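PDB 7CDY: glucose dehydrogenase from Serratia sp. FS14, which is a calcium-carrying beta-propeller protein of the glucose/sorbosone dehydrogenase family. Local coordinates for residues A[195-200]-A[270-275]; A[87-92]-A[119-124]. All coordinates share one frame; numbering follows the deposited sequence.

How the interactions relate
Both contacts lie within one beta-propeller but at different depths, their centres 29 Å apart on opposite sides of the chain's centre, with nearest atoms about 11 Å from each other. Interaction 1 (195-200 with 270-275) is largely buried and joins the first strands of two four-stranded sheets; its evidence is apolar packing and a CH-pi contact between side chains and backbone. Interaction 2 (87-92 with 119-124) is only partly buried and fastens a loop to the start of strand 90-99; there the evidence is a pair of backbone hydrogen bonds, with a lysine lying along a valine. The two contacts have no strand in common.

Interaction 1 of 2, residues A[195-200]-A[270-275]; sequences GLALNP and MAFYDG
G195 and M270 bring the two backbones closest, with CA atoms 5.3 Å apart. The short strands 195-198 and 270-273 run nearly in the same direction, at 29°, and their axes approach to 6.4 Å. The backbones bond within their own sheets instead of to each other: G195 and A197 pair with H208 and W206, A271 with F286. Side chains therefore fill the interval. In the conformer described here, one of two deposited, M270 places CG 3.6 Å from A197 CB. F272 makes the largest single contribution. Its CG lies anti to the carbonyl carbon (chi1 -64°), which directs the ring across the end of the other strand. A197 CB meets the rim at F272 CE2, 3.9 Å away, while A197 O sits at the ring edge, in its plane. One face is covered by N199: its CA stands 3.8 Å from the centroid of the F272 ring, a CH-pi contact. The N199 amide, tilted 44° from the ring plane, brings ND2 to 3.7 Å from F272 CE1, and its OD1 accepts from the backbone N of W201 and S202. At the root of the ring, P200 CD rests 3.5 Å from F272 CB. W206, of the same sheet as strand 192-198, meets the F272 ring edge-to-face. With both strands leading their sheets, this is the junction of two consecutive propeller blades, and its chemistry implies cohesion by apolar and CH-pi contact, with the N199 amide oxygen held by its own loop.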
# COMPACT_ATOMS: atom_id res chain seq x y z
N GLY A 195 3.49 -0.48 1.21
CA GLY A 195 3.11 -1.79 1.71
C GLY A 195 2.38 -1.65 3.02
O GLY A 195 2.81 -0.88 3.89
N LEU A 196 1.28 -2.38 3.19
CA LEU A 196 0.51 -2.33 4.43
C LEU A 196 -0.30 -3.61 4.54
O LEU A 196 -1.12 -3.90 3.65
CB LEU A 196 -0.42 -1.11 4.41
CG LEU A 196 -1.08 -0.73 5.73
CD1 LEU A 196 -0.05 -0.18 6.71
CD2 LEU A 196 -2.19 0.30 5.48
N ALA A 197 -0.12 -4.37 5.61
CA ALA A 197 -0.82 -5.65 5.68
C ALA A 197 -0.94 -6.12 7.12
O ALA A 197 -0.07 -5.85 7.96
CB ALA A 197 -0.12 -6.72 4.83
N LEU A 198 -2.01 -6.86 7.38
CA LEU A 198 -2.28 -7.43 8.69
C LEU A 198 -1.57 -8.76 8.83
O LEU A 198 -1.79 -9.68 8.03
CB LEU A 198 -3.79 -7.63 8.81
CG LEU A 198 -4.29 -8.27 10.11
CD1 LEU A 198 -4.11 -7.32 11.28
CD2 LEU A 198 -5.74 -8.67 9.94
N ASN A 199 -0.72 -8.88 9.84
CA ASN A 199 -0.08 -10.15 10.14
C ASN A 199 -1.16 -11.13 10.60
O ASN A 199 -1.83 -10.87 11.61
CB ASN A 199 0.98 -9.93 11.22
CG ASN A 199 1.76 -11.20 11.56
OD1 ASN A 199 1.17 -12.25 11.84
ND2 ASN A 199 3.08 -11.11 11.54
N PRO A 200 -1.37 -12.24 9.89
CA PRO A 200 -2.50 -13.13 10.21
C PRO A 200 -2.31 -13.92 11.49
O PRO A 200 -3.28 -14.49 12.00
CB PRO A 200 -2.58 -14.05 8.99
CG PRO A 200 -1.18 -14.09 8.46
CD PRO A 200 -0.62 -12.70 8.71
N MET A 270 2.73 -6.06 -0.39
CA MET A 270 3.16 -6.97 0.66
C MET A 270 2.02 -7.89 1.03
O MET A 270 0.86 -7.46 1.12
CB MET A 270 3.72 -6.24 1.90
CG MET A 270 2.68 -5.69 2.86
SD MET A 270 3.34 -4.76 4.28
CE MET A 270 4.21 -6.03 5.20
N ALA A 271 2.35 -9.16 1.25
CA ALA A 271 1.38 -10.18 1.61
C ALA A 271 2.04 -11.24 2.48
O ALA A 271 3.12 -11.73 2.14
CB ALA A 271 0.78 -10.85 0.37
N PHE A 272 1.39 -11.61 3.58
CA PHE A 272 1.79 -12.74 4.39
C PHE A 272 1.18 -14.02 3.82
O PHE A 272 -0.00 -14.04 3.45
CB PHE A 272 1.28 -12.57 5.82
CG PHE A 272 1.87 -11.39 6.56
CD1 PHE A 272 3.05 -11.53 7.28
CD2 PHE A 272 1.22 -10.16 6.56
CE1 PHE A 272 3.57 -10.45 7.98
CE2 PHE A 272 1.75 -9.08 7.24
CZ PHE A 272 2.92 -9.23 7.96
N TYR A 273 1.97 -15.09 3.75
CA TYR A 273 1.47 -16.35 3.20
C TYR A 273 0.99 -17.24 4.34
O TYR A 273 1.79 -17.72 5.14
CB TYR A 273 2.51 -17.06 2.32
CG TYR A 273 1.90 -18.23 1.59
CD1 TYR A 273 1.28 -18.05 0.36
CD2 TYR A 273 1.88 -19.50 2.17
CE1 TYR A 273 0.69 -19.12 -0.31
CE2 TYR A 273 1.29 -20.58 1.50
CZ TYR A 273 0.69 -20.38 0.27
OH TYR A 273 0.11 -21.44 -0.39
N ASP A 274 -0.33 -17.47 4.39
CA ASP A 274 -0.97 -18.31 5.39
C ASP A 274 -1.81 -19.41 4.72
O ASP A 274 -2.78 -19.89 5.30
CB ASP A 274 -1.81 -17.47 6.34
CG ASP A 274 -2.25 -18.23 7.59
OD1 ASP A 274 -1.54 -19.16 8.03
OD2 ASP A 274 -3.31 -17.87 8.15
N GLY A 275 -1.44 -19.79 3.50
CA GLY A 275 -2.16 -20.82 2.78
C GLY A 275 -1.68 -22.21 3.14
O GLY A 275 -0.75 -22.40 3.92

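Interaction 2 of 2, residues A[87-92]-A[119-124]; sequences GGKAGT and LSVGNH
A90 and S120 form a single antiparallel, hydrogen-bonded bridge. A90 N donates to S120 O at 2.8 Å with an almost straight N-H...O angle of 170°; S120 N returns a bond to A90 O at 2.9 Å, more bent at 154°. Beside this bridge runs K89. Its CB lies 3.8 Å from S120 O and also nears the CA of L119. The chain then bends at chi2 (-64°), which turns it along V121: K89 CD packs 3.6 Å from V121 CG1, CE follows the same methyl, and NZ ends 3.3 Å from V121 CG1. The two side chains lie side by side and point the same way, so the ammonium touches V121 through a methyl group, without a polar partner in that residue. Within the loop, S120 OG accepts from G122 N at 2.9 Å and donates to N123 O at 2.8 Å, two bonds that fix its rotation. T92 pairs with Q115 through its backbone, just beyond the end of strand 109-114. L119 and S120 both facing A90 make a classic beta bulge, and S120 opens an ST turn in the loop, which meets strand 90-99 again where T92 OG1 bonds the F125 carbonyl.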
# COMPACT_ATOMS: atom_id res chain seq x y z
N GLY A 87 -4.61 25.37 -5.72
CA GLY A 87 -3.24 25.74 -6.03
C GLY A 87 -2.50 24.77 -6.92
O GLY A 87 -1.28 24.88 -7.03
N GLY A 88 -3.19 23.84 -7.57
CA GLY A 88 -2.51 22.85 -8.38
C GLY A 88 -1.68 21.87 -7.58
O GLY A 88 -0.68 21.35 -8.10
N LYS A 89 -2.05 21.62 -6.33
CA LYS A 89 -1.43 20.58 -5.52
C LYS A 89 -2.46 19.50 -5.26
O LYS A 89 -3.66 19.77 -5.13
CB LYS A 89 -0.97 21.13 -4.16
CG LYS A 89 -0.07 22.34 -4.25
CD LYS A 89 1.23 22.00 -4.95
CE LYS A 89 2.18 23.20 -4.96
NZ LYS A 89 3.09 23.18 -6.13
N ALA A 90 -1.99 18.27 -5.15
CA ALA A 90 -2.84 17.11 -4.94
C ALA A 90 -2.52 16.44 -3.61
O ALA A 90 -1.48 16.69 -2.99
CB ALA A 90 -2.66 16.10 -6.07
N GLY A 91 -3.44 15.58 -3.17
CA GLY A 91 -3.22 14.76 -2.00
C GLY A 91 -4.04 13.49 -2.11
O GLY A 91 -4.92 13.38 -2.95
N THR A 92 -3.73 12.54 -1.24
CA THR A 92 -4.44 11.27 -1.26
C THR A 92 -5.85 11.42 -0.69
O THR A 92 -6.09 12.20 0.24
CB THR A 92 -3.64 10.26 -0.46
OG1 THR A 92 -2.33 10.21 -1.02
CG2 THR A 92 -4.27 8.87 -0.52
N LEU A 119 -0.16 18.74 -0.79
CA LEU A 119 1.15 19.29 -1.09
C LEU A 119 1.87 18.62 -2.24
O LEU A 119 2.99 19.03 -2.57
CB LEU A 119 2.06 19.23 0.15
CG LEU A 119 1.58 20.01 1.37
CD1 LEU A 119 2.50 19.77 2.56
CD2 LEU A 119 1.48 21.50 1.08
N SER A 120 1.29 17.59 -2.86
CA SER A 120 1.99 16.84 -3.89
C SER A 120 1.85 17.48 -5.26
O SER A 120 0.80 18.04 -5.61
CB SER A 120 1.46 15.41 -3.97
OG SER A 120 2.19 14.65 -4.91
N VAL A 121 2.91 17.36 -6.07
CA VAL A 121 2.85 17.64 -7.50
C VAL A 121 3.11 16.38 -8.31
O VAL A 121 3.49 16.45 -9.48
CB VAL A 121 3.77 18.81 -7.92
CG1 VAL A 121 3.37 20.07 -7.18
CG2 VAL A 121 5.22 18.46 -7.66
N GLY A 122 2.92 15.21 -7.70
CA GLY A 122 3.06 13.96 -8.41
C GLY A 122 3.71 12.83 -7.63
O GLY A 122 3.62 11.67 -8.04
N ASN A 123 4.35 13.14 -6.51
CA ASN A 123 5.09 12.14 -5.76
C ASN A 123 4.56 11.93 -4.34
O ASN A 123 3.97 12.82 -3.74
CB ASN A 123 6.59 12.49 -5.71
CG ASN A 123 7.27 12.34 -7.06
OD1 ASN A 123 7.44 11.23 -7.56
ND2 ASN A 123 7.65 13.46 -7.65
N HIS A 124 4.76 10.71 -3.84
CA HIS A 124 4.63 10.35 -2.42
C HIS A 124 3.20 10.52 -1.89
O HIS A 124 2.94 11.23 -0.91
CB HIS A 124 5.64 11.10 -1.54
CG HIS A 124 7.07 10.75 -1.84
ND1 HIS A 124 8.10 11.20 -1.05
CD2 HIS A 124 7.63 9.98 -2.80
CE1 HIS A 124 9.25 10.74 -1.53
NE2 HIS A 124 8.99 10.00 -2.59